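Local coordinates for protein 5-cytosine DNA methyltransferase (Entamoeba histolytica, PDB 3QV2) that probably transfers a methyl group from S-adenosyl-L-methionine to carbon 5 of cytosine in tRNA or DNA, at residues 127-132 with 170-175; 155-160 with 174-179; 198-203 with 276-281. All blocks are in the same frame, centred on the assembly; numbering follows the deposited sequence.

Contact 1 (127-132 with 170-175); sequences FIENVP and RTRYYV
Ile128 and Val175 lie side by side at the tight end, with CB of Ile128 3.8 Å from CB of Val175. Their backbones exchange two nearly straight hydrogen bonds; Asn130 and Tyr173 exchange two less straight ones. On the other sheet face, CZ of Phe127 comes within 3.7 Å of CD1 of Tyr174. Glu129 runs alongside the same ring, its CG 3.4 Å from CE1 of Tyr174. Strand 125-130 pairs antiparallel with strand 172-178, the reversed strand of the class I methyltransferase sheet. Glu129-Asn130-Val131 matches motif VI (ENV) of C5-methyltransferases, and Arg170 and Arg172 match the two arginines of motif VIII (QxRxR). The Asn130 side chain is about 4 Å from that of the predicted active-site Cys86, and that of Glu129 about 5 Å from bound S-adenosyl-L-homocysteine. A bend at chi2 (-82°) carries the Glu129 carboxylate toward Arg172, where OE2 makes a long salt bridge, 3.8 Å, to Arg172 NE. A water 2.7 Å from Glu129 OE2 also accepts from Arg170 NE. CG of Arg170 covers one face of the Arg172 guanidinium, and Val131 CG1 meets the opposite face. CG of Pro132 and CG2 of exposed Thr171 form the looser, more solvent-facing end, 4.0 Å apart.

Contact 2 (155-160 with 174-179); sequences KDIICS and YVMARL
Met176 N donates the shortest backbone bond of this contact, 2.7 Å, to Lys155 O. The two strands run antiparallel and form the edge of the class I methyltransferase sheet, where strand 153-159 is outermost. Tyr174 O takes one N-H bond, from Ile157 N at 3.0 Å. Asp156 CA adds a weaker CA-H...O contact to Tyr174 O at 3.1 Å. Tyr174 N returns a bond to Ile157 O.

Ile157, Tyr174 and Met176 share one face, where helix 311-321 covers Tyr174. CG2 of Ile157 sits between the backbone N and the carbonyl carbon. From there it reaches Tyr174 CB and also the methyl CE of Met176, 4.1 Å from CG2. The Met176 chain folds back at chi3 (-69°). This brings its CE to 3.2 Å from Lys155 O, close beside the edge strand. Asp156 turns to the opposite face, where its OD2 meets Tyr173 OH and Lys135.

Cys159 adds a sulfur-aromatic contact. Its SG is 3.7 Å from CE2 of Tyr174 and approaches the ring obliquely, 62° off the normal. The phenol is tied to the same residue through solvent. A water in the plane of the ring accepts from Tyr174 OH at 2.7 Å and donates to Cys159 O at 2.8 Å.

Contact 3 (198-203 with 276-281); sequences NYLDNN and PNEIKK. With SO4 (sulfate ion), chain E.
Asp201 and Lys281 form the salt bridge of this contact. Lys281 NZ is 2.7 Å from Asp201 OD1 and meets it nearly along the C-O axis. The lysine chain bends at chi3 (-71°), which turns its ammonium group toward the loop. Three further groups surround that nitrogen. Tyr199 O accepts a weak hydrogen bond from Lys281 NZ at 3.1 Å. A water 2.8 Å from Lys281 NZ passes a hydrogen bond on to Asn198 O. A sulfate, probably from the crystallisation liquor, accepts through its O2 at 3.3 Å from Lys281 NZ.

Glu278 accepts from the loop backbone. Asp201 N donates to Glu278 OE2 at 2.8 Å, with an N-H...O angle of 143°. The oxygen uses its anti lone pair, on the side away from OE1. Glu278 OE1 is also bound by Arg272 and by Thr275 N, which should limit rotation of the carboxylate.

Like charges also come close. Asp201 OD2 and Glu278 OE2 are 4.1 Å apart, and the two carboxylate planes are turned 39° from each other. Lys281 and Arg272 would be expected to ease the repulsion, and Thr275 OG1 bonds Asp201 OD2.

Van der Waals contacts fill in the rest. CG of Asp201 rests 3.4 Å from CG of Glu278. The Tyr199 ring turns an edge to the helix backbone, with its CD2 3.6 Å from Lys281 O. Its hydroxyl is anchored separately by Ser194. Leu200 crosses beside the Glu278 carboxylate.

Helix 276-282 starts just after Thr275, and the Thr-Pro-Asn-Glu run resembles conserved motif IX of C5-methyltransferases. The loop holding Asp201 probably belongs to the variable region between motifs VIII and IX, which carries the target recognition domain in this family.

How the contacts relate
Contacts 1 and 2 belong to one sheet and share Tyr174 and Val175, with strand 172-178 paired on both sides. Contact 1 is the more buried and lies nearer the cofactor. Contact 2 closes the sheet at its outer strand and is partly buried. They touch directly, by Arg172 N bonding Cys159 O and Thr171 packing on Ile158. Contact 3 uses none of these strands; it is partly buried, its centre about 17 Å from the chain centre, farther out than both. That centre is about 24 and 29 Å from theirs. Backbone pairing and apolar packing dominate the sheet contacts, although contact 1 adds a charged, hydrated end. Contact 3 joins a loop to a helix mainly through charged side chains.

Contact 1 (127-132 with 170-175)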
loop_
_atom_site.group_PDB
_atom_site.type_symbol
_atom_site.label_atom_id
_atom_site.label_comp_id
_atom_site.label_asym_id
_atom_site.label_seq_id
_atom_site.Cartn_x
_atom_site.Cartn_y
_atom_site.Cartn_z
ATOM N N PHE A 127 12.464 -0.090 -4.876
ATOM C CA PHE A 127 11.491 0.653 -4.090
ATOM C C PHE A 127 10.841 -0.256 -3.054
ATOM O O PHE A 127 10.267 -1.290 -3.394
ATOM C CB PHE A 127 10.425 1.275 -4.994
ATOM C CG PHE A 127 9.504 2.223 -4.282
ATOM C CD1 PHE A 127 9.735 3.588 -4.312
ATOM C CD2 PHE A 127 8.411 1.749 -3.577
ATOM C CE1 PHE A 127 8.891 4.464 -3.656
ATOM C CE2 PHE A 127 7.564 2.618 -2.919
ATOM C CZ PHE A 127 7.804 3.978 -2.959
ATOM N N ILE A 128 10.941 0.132 -1.788
ATOM C CA ILE A 128 10.355 -0.646 -0.707
ATOM C C ILE A 128 9.289 0.158 0.024
ATOM O O ILE A 128 9.461 1.349 0.277
ATOM C CB ILE A 128 11.420 -1.096 0.309
ATOM C CG1 ILE A 128 12.640 -1.665 -0.415
ATOM C CG2 ILE A 128 10.837 -2.119 1.274
ATOM C CD1 ILE A 128 13.761 -2.084 0.513
ATOM N N GLU A 129 8.185 -0.499 0.359
ATOM C CA GLU A 129 7.114 0.143 1.108
ATOM C C GLU A 129 6.745 -0.712 2.313
ATOM O O GLU A 129 6.638 -1.934 2.208
ATOM C CB GLU A 129 5.895 0.377 0.212
ATOM C CG GLU A 129 4.784 1.204 0.849
ATOM C CD GLU A 129 3.882 0.387 1.755
ATOM O OE1 GLU A 129 3.942 -0.859 1.692
ATOM O OE2 GLU A 129 3.110 0.991 2.527
ATOM N N ASN A 130 6.557 -0.067 3.459
ATOM C CA ASN A 130 6.213 -0.779 4.685
ATOM C C ASN A 130 5.674 0.168 5.750
ATOM O O ASN A 130 5.419 1.342 5.476
ATOM C CB ASN A 130 7.431 -1.535 5.222
ATOM C CG ASN A 130 7.065 -2.878 5.827
ATOM O OD1 ASN A 130 6.728 -2.973 7.007
ATOM N ND2 ASN A 130 7.131 -3.927 5.016
ATOM N N VAL A 131 5.496 -0.347 6.962
ATOM C CA VAL A 131 5.046 0.469 8.083
ATOM C C VAL A 131 6.228 1.195 8.722
ATOM O O VAL A 131 7.367 0.739 8.618
ATOM C CB VAL A 131 4.318 -0.382 9.144
ATOM C CG1 VAL A 131 3.013 -0.922 8.581
ATOM C CG2 VAL A 131 5.208 -1.520 9.614
ATOM N N PRO A 132 5.958 2.336 9.377
ATOM C CA PRO A 132 6.992 3.177 9.988
ATOM C C PRO A 132 8.017 2.393 10.810
ATOM O O PRO A 132 9.217 2.632 10.670
ATOM C CB PRO A 132 6.183 4.105 10.897
ATOM C CG PRO A 132 4.883 4.251 10.185
ATOM C CD PRO A 132 4.613 2.916 9.542
ATOM N N ARG A 170 -2.566 7.563 6.168
ATOM C CA ARG A 170 -1.921 6.262 6.047
ATOM C C ARG A 170 -0.407 6.424 6.097
ATOM O O ARG A 170 0.283 6.235 5.097
ATOM C CB ARG A 170 -2.343 5.561 4.752
ATOM C CG ARG A 170 -1.942 4.094 4.688
ATOM C CD ARG A 170 -2.415 3.439 3.401
ATOM N NE ARG A 170 -2.117 2.010 3.379
ATOM C CZ ARG A 170 -2.949 1.068 3.810
ATOM N NH1 ARG A 170 -4.135 1.402 4.295
ATOM N NH2 ARG A 170 -2.595 -0.210 3.754
ATOM N N THR A 171 0.099 6.783 7.272
ATOM C CA THR A 171 1.527 6.987 7.465
ATOM C C THR A 171 2.311 5.713 7.174
ATOM O O THR A 171 2.126 4.692 7.835
ATOM C CB THR A 171 1.832 7.455 8.898
ATOM O OG1 THR A 171 1.073 8.636 9.189
ATOM C CG2 THR A 171 3.313 7.751 9.060
ATOM N N ARG A 172 3.188 5.779 6.178
ATOM C CA ARG A 172 3.993 4.627 5.791
ATOM C C ARG A 172 5.461 4.988 5.586
ATOM O O ARG A 172 5.816 6.160 5.447
ATOM C CB ARG A 172 3.433 3.979 4.522
ATOM C CG ARG A 172 2.103 3.266 4.717
ATOM C CD ARG A 172 2.238 2.094 5.677
ATOM N NE ARG A 172 1.041 1.257 5.690
ATOM C CZ ARG A 172 0.034 1.405 6.545
ATOM N NH1 ARG A 172 -1.015 0.596 6.481
ATOM N NH2 ARG A 172 0.076 2.358 7.465
ATOM N N TYR A 173 6.308 3.966 5.574
ATOM C CA TYR A 173 7.739 4.145 5.386
ATOM C C TYR A 173 8.122 3.738 3.970
ATOM O O TYR A 173 7.678 2.701 3.473
ATOM C CB TYR A 173 8.505 3.312 6.415
ATOM C CG TYR A 173 10.011 3.411 6.320
ATOM C CD1 TYR A 173 10.651 4.642 6.354
ATOM C CD2 TYR A 173 10.792 2.269 6.220
ATOM C CE1 TYR A 173 12.030 4.732 6.276
ATOM C CE2 TYR A 173 12.168 2.347 6.144
ATOM C CZ TYR A 173 12.782 3.581 6.172
ATOM O OH TYR A 173 14.152 3.664 6.098
ATOM N N TYR A 174 8.939 4.561 3.320
ATOM C CA TYR A 174 9.324 4.321 1.933
ATOM C C TYR A 174 10.836 4.354 1.737
ATOM O O TYR A 174 11.505 5.299 2.156
ATOM C CB TYR A 174 8.671 5.353 1.014
ATOM C CG TYR A 174 7.162 5.394 1.106
ATOM C CD1 TYR A 174 6.379 4.523 0.363
ATOM C CD2 TYR A 174 6.521 6.306 1.935
ATOM C CE1 TYR A 174 5.002 4.557 0.440
ATOM C CE2 TYR A 174 5.142 6.348 2.021
ATOM C CZ TYR A 174 4.388 5.470 1.269
ATOM O OH TYR A 174 3.017 5.502 1.346
ATOM N N VAL A 175 11.368 3.323 1.089
ATOM C CA VAL A 175 12.796 3.257 0.805
ATOM C C VAL A 175 13.050 3.347 -0.696
ATOM O O VAL A 175 12.469 2.600 -1.480
ATOM C CB VAL A 175 13.424 1.959 1.342
ATOM C CG1 VAL A 175 14.905 1.916 1.010
ATOM C CG2 VAL A 175 13.209 1.848 2.842
HETATM O O HOH W 1 0.395 0.717 2.776
HETATM O O HOH W 2 1.365 3.397 0.756
#

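Contact 2 (155-160 with 174-179)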
loop_
_atom_site.group_PDB
_atom_site.type_symbol
_atom_site.label_atom_id
_atom_site.label_comp_id
_atom_site.label_asym_id
_atom_site.label_seq_id
_atom_site.Cartn_x
_atom_site.Cartn_y
_atom_site.Cartn_z
ATOM N N LYS A 155 17.672 6.684 -0.161
ATOM C CA LYS A 155 16.890 7.750 0.448
ATOM C C LYS A 155 15.556 7.201 0.935
ATOM O O LYS A 155 14.886 6.449 0.229
ATOM C CB LYS A 155 16.666 8.903 -0.530
ATOM C CG LYS A 155 17.913 9.724 -0.800
ATOM C CD LYS A 155 17.593 11.206 -0.856
ATOM C CE LYS A 155 18.854 12.035 -1.037
ATOM N NZ LYS A 155 19.833 11.806 0.063
ATOM N N ASP A 156 15.177 7.580 2.149
ATOM C CA ASP A 156 13.952 7.079 2.757
ATOM C C ASP A 156 13.091 8.212 3.304
ATOM O O ASP A 156 13.584 9.310 3.563
ATOM C CB ASP A 156 14.284 6.079 3.865
ATOM C CG ASP A 156 15.166 6.677 4.944
ATOM O OD1 ASP A 156 15.759 7.749 4.701
ATOM O OD2 ASP A 156 15.272 6.075 6.033
ATOM N N ILE A 157 11.802 7.942 3.478
ATOM C CA ILE A 157 10.883 8.949 3.990
ATOM C C ILE A 157 9.663 8.320 4.652
ATOM O O ILE A 157 9.136 7.313 4.180
ATOM C CB ILE A 157 10.409 9.906 2.874
ATOM C CG1 ILE A 157 9.565 11.039 3.463
ATOM C CG2 ILE A 157 9.623 9.146 1.815
ATOM C CD1 ILE A 157 9.051 12.022 2.432
ATOM N N ILE A 158 9.233 8.918 5.757
ATOM C CA ILE A 158 7.980 8.551 6.396
ATOM C C ILE A 158 6.974 9.666 6.145
ATOM O O ILE A 158 7.165 10.794 6.602
ATOM C CB ILE A 158 8.152 8.362 7.914
ATOM C CG1 ILE A 158 9.075 7.179 8.203
ATOM C CG2 ILE A 158 6.802 8.159 8.581
ATOM C CD1 ILE A 158 9.260 6.896 9.680
ATOM N N CYS A 159 5.911 9.360 5.409
ATOM C CA CYS A 159 4.917 10.373 5.073
ATOM C C CYS A 159 3.519 9.785 4.929
ATOM O O CYS A 159 3.345 8.567 4.900
ATOM C CB CYS A 159 5.314 11.109 3.792
ATOM S SG CYS A 159 5.369 10.066 2.320
ATOM N N SER A 160 2.526 10.664 4.833
ATOM C CA SER A 160 1.130 10.256 4.740
ATOM C C SER A 160 0.461 10.946 3.554
ATOM O O SER A 160 0.887 12.025 3.141
ATOM C CB SER A 160 0.395 10.600 6.039
ATOM O OG SER A 160 -0.965 10.214 5.987
ATOM N N TYR A 174 8.939 4.561 3.320
ATOM C CA TYR A 174 9.324 4.321 1.933
ATOM C C TYR A 174 10.836 4.354 1.737
ATOM O O TYR A 174 11.505 5.299 2.156
ATOM C CB TYR A 174 8.671 5.353 1.014
ATOM C CG TYR A 174 7.162 5.394 1.106
ATOM C CD1 TYR A 174 6.379 4.523 0.363
ATOM C CD2 TYR A 174 6.521 6.306 1.935
ATOM C CE1 TYR A 174 5.002 4.557 0.440
ATOM C CE2 TYR A 174 5.142 6.348 2.021
ATOM C CZ TYR A 174 4.388 5.470 1.269
ATOM O OH TYR A 174 3.017 5.502 1.346
ATOM N N VAL A 175 11.368 3.323 1.089
ATOM C CA VAL A 175 12.796 3.257 0.805
ATOM C C VAL A 175 13.050 3.347 -0.696
ATOM O O VAL A 175 12.469 2.600 -1.480
ATOM C CB VAL A 175 13.424 1.959 1.342
ATOM C CG1 VAL A 175 14.905 1.916 1.010
ATOM C CG2 VAL A 175 13.209 1.848 2.842
ATOM N N MET A 176 13.919 4.273 -1.085
ATOM C CA MET A 176 14.277 4.457 -2.485
ATOM C C MET A 176 15.768 4.232 -2.688
ATOM O O MET A 176 16.592 5.045 -2.268
ATOM C CB MET A 176 13.881 5.857 -2.954
ATOM C CG MET A 176 12.381 6.085 -3.009
ATOM S SD MET A 176 11.939 7.811 -2.736
ATOM C CE MET A 176 12.362 7.985 -1.004
ATOM N N ALA A 177 16.110 3.120 -3.330
ATOM C CA ALA A 177 17.505 2.755 -3.531
ATOM C C ALA A 177 17.836 2.619 -5.012
ATOM O O ALA A 177 17.028 2.124 -5.795
ATOM C CB ALA A 177 17.823 1.462 -2.795
ATOM N N ARG A 178 19.029 3.067 -5.385
ATOM C CA ARG A 178 19.489 2.963 -6.764
ATOM C C ARG A 178 21.008 3.089 -6.830
ATOM O O ARG A 178 21.650 3.473 -5.854
ATOM C CB ARG A 178 18.819 4.023 -7.640
ATOM C CG ARG A 178 19.279 5.442 -7.371
ATOM C CD ARG A 178 18.396 6.449 -8.084
ATOM N NE ARG A 178 19.050 7.745 -8.227
ATOM C CZ ARG A 178 18.445 8.840 -8.673
ATOM N NH1 ARG A 178 17.165 8.794 -9.011
ATOM N NH2 ARG A 178 19.115 9.979 -8.775
ATOM N N LEU A 179 21.578 2.766 -7.987
ATOM C CA LEU A 179 23.029 2.723 -8.137
ATOM C C LEU A 179 23.630 4.081 -8.495
ATOM O O LEU A 179 24.850 4.242 -8.519
ATOM C CB LEU A 179 23.417 1.676 -9.181
ATOM C CG LEU A 179 22.897 0.266 -8.899
ATOM C CD1 LEU A 179 23.215 -0.663 -10.058
ATOM C CD2 LEU A 179 23.483 -0.268 -7.604
HETATM O O HOH W 3 1.835 7.281 2.952
#

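Contact 3 (198-203 with 276-281)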
loop_
_atom_site.group_PDB
_atom_site.type_symbol
_atom_site.label_atom_id
_atom_site.label_comp_id
_atom_site.label_asym_id
_atom_site.label_seq_id
_atom_site.Cartn_x
_atom_site.Cartn_y
_atom_site.Cartn_z
ATOM N N ASN A 198 -15.216 13.710 -3.265
ATOM C CA ASN A 198 -14.766 13.252 -4.580
ATOM C C ASN A 198 -14.646 11.735 -4.730
ATOM O O ASN A 198 -14.575 11.223 -5.847
ATOM C CB ASN A 198 -13.435 13.915 -4.949
ATOM C CG ASN A 198 -13.544 15.425 -5.060
ATOM O OD1 ASN A 198 -13.363 16.146 -4.078
ATOM N ND2 ASN A 198 -13.836 15.912 -6.261
ATOM N N TYR A 199 -14.627 11.019 -3.613
ATOM C CA TYR A 199 -14.373 9.582 -3.649
ATOM C C TYR A 199 -15.618 8.750 -3.360
ATOM O O TYR A 199 -15.582 7.521 -3.423
ATOM C CB TYR A 199 -13.264 9.220 -2.659
ATOM C CG TYR A 199 -12.003 10.046 -2.821
ATOM C CD1 TYR A 199 -11.874 11.283 -2.202
ATOM C CD2 TYR A 199 -10.942 9.585 -3.591
ATOM C CE1 TYR A 199 -10.726 12.040 -2.347
ATOM C CE2 TYR A 199 -9.790 10.335 -3.740
ATOM C CZ TYR A 199 -9.689 11.562 -3.116
ATOM O OH TYR A 199 -8.547 12.318 -3.257
ATOM N N LEU A 200 -16.722 9.421 -3.051
ATOM C CA LEU A 200 -17.945 8.738 -2.646
ATOM C C LEU A 200 -18.736 8.190 -3.828
ATOM O O LEU A 200 -18.988 8.905 -4.796
ATOM C CB LEU A 200 -18.834 9.696 -1.854
ATOM C CG LEU A 200 -18.228 10.304 -0.590
ATOM C CD1 LEU A 200 -19.148 11.368 -0.008
ATOM C CD2 LEU A 200 -17.940 9.220 0.436
ATOM N N ASP A 201 -19.129 6.921 -3.742
ATOM C CA ASP A 201 -20.130 6.380 -4.651
ATOM C C ASP A 201 -21.433 7.125 -4.393
ATOM O O ASP A 201 -21.624 7.697 -3.319
ATOM C CB ASP A 201 -20.330 4.884 -4.426
ATOM C CG ASP A 201 -19.052 4.092 -4.587
ATOM O OD1 ASP A 201 -18.107 4.591 -5.232
ATOM O OD2 ASP A 201 -18.994 2.957 -4.071
ATOM N N ASN A 202 -22.336 7.115 -5.365
ATOM C CA ASN A 202 -23.523 7.963 -5.276
ATOM C C ASN A 202 -24.850 7.236 -5.062
ATOM O O ASN A 202 -25.896 7.879 -4.966
ATOM C CB ASN A 202 -23.611 8.898 -6.487
ATOM C CG ASN A 202 -23.504 8.156 -7.801
ATOM O OD1 ASN A 202 -22.469 8.190 -8.465
ATOM N ND2 ASN A 202 -24.577 7.473 -8.181
ATOM N N ASN A 203 -24.813 5.910 -4.974
ATOM C CA ASN A 203 -26.033 5.146 -4.729
ATOM C C ASN A 203 -25.775 3.867 -3.939
ATOM O O ASN A 203 -26.205 2.780 -4.345
ATOM C CB ASN A 203 -26.731 4.819 -6.050
ATOM C CG ASN A 203 -25.910 3.892 -6.927
ATOM O OD1 ASN A 203 -24.677 3.886 -6.867
ATOM N ND2 ASN A 203 -26.588 3.100 -7.747
ATOM N N PRO A 276 -15.876 -1.032 -0.827
ATOM C CA PRO A 276 -14.564 -1.418 -1.358
ATOM C C PRO A 276 -14.129 -0.482 -2.482
ATOM O O PRO A 276 -12.968 -0.077 -2.546
ATOM C CB PRO A 276 -14.814 -2.822 -1.910
ATOM C CG PRO A 276 -15.948 -3.347 -1.100
ATOM C CD PRO A 276 -16.821 -2.163 -0.799
ATOM N N ASN A 277 -15.071 -0.143 -3.357
ATOM C CA ASN A 277 -14.793 0.716 -4.500
ATOM C C ASN A 277 -14.359 2.114 -4.071
ATOM O O ASN A 277 -13.541 2.752 -4.734
ATOM C CB ASN A 277 -16.018 0.791 -5.415
ATOM C CG ASN A 277 -15.708 1.426 -6.756
ATOM O OD1 ASN A 277 -16.096 2.563 -7.023
ATOM N ND2 ASN A 277 -15.002 0.691 -7.608
ATOM N N GLU A 278 -14.908 2.584 -2.955
ATOM C CA GLU A 278 -14.563 3.900 -2.427
ATOM C C GLU A 278 -13.142 3.931 -1.867
ATOM O O GLU A 278 -12.402 4.889 -2.088
ATOM C CB GLU A 278 -15.575 4.338 -1.366
ATOM C CG GLU A 278 -16.948 4.668 -1.934
ATOM C CD GLU A 278 -17.960 5.024 -0.861
ATOM O OE1 GLU A 278 -17.862 4.478 0.257
ATOM O OE2 GLU A 278 -18.852 5.851 -1.137
ATOM N N ILE A 279 -12.768 2.881 -1.143
ATOM C CA ILE A 279 -11.409 2.759 -0.634
ATOM C C ILE A 279 -10.435 2.686 -1.802
ATOM O O ILE A 279 -9.373 3.309 -1.782
ATOM C CB ILE A 279 -11.241 1.498 0.229
ATOM C CG1 ILE A 279 -12.241 1.502 1.387
ATOM C CG2 ILE A 279 -9.811 1.389 0.742
ATOM C CD1 ILE A 279 -12.138 0.286 2.285
ATOM N N LYS A 280 -10.814 1.920 -2.820
ATOM C CA LYS A 280 -10.004 1.761 -4.020
ATOM C C LYS A 280 -9.691 3.114 -4.655
ATOM O O LYS A 280 -8.569 3.357 -5.095
ATOM C CB LYS A 280 -10.721 0.849 -5.021
ATOM C CG LYS A 280 -9.910 0.501 -6.259
ATOM C CD LYS A 280 -10.119 1.517 -7.368
ATOM C CE LYS A 280 -11.580 1.596 -7.771
ATOM N NZ LYS A 280 -11.763 2.428 -8.990
ATOM N N LYS A 281 -10.687 3.994 -4.690
ATOM C CA LYS A 281 -10.502 5.335 -5.233
ATOM C C LYS A 281 -9.644 6.204 -4.317
ATOM O O LYS A 281 -8.822 6.993 -4.785
ATOM C CB LYS A 281 -11.853 6.004 -5.501
ATOM C CG LYS A 281 -12.559 5.490 -6.748
ATOM C CD LYS A 281 -13.896 6.177 -6.965
ATOM C CE LYS A 281 -14.921 5.733 -5.936
ATOM N NZ LYS A 281 -16.260 6.335 -6.192
HETATM S S SO4 E . -17.156 5.511 -10.048
HETATM O O1 SO4 E . -17.730 4.678 -8.999
HETATM O O2 SO4 E . -16.533 6.688 -9.427
HETATM O O3 SO4 E . -16.169 4.726 -10.795
HETATM O O4 SO4 E . -18.167 5.946 -11.012
HETATM O O HOH W 4 -16.031 9.043 -6.688
#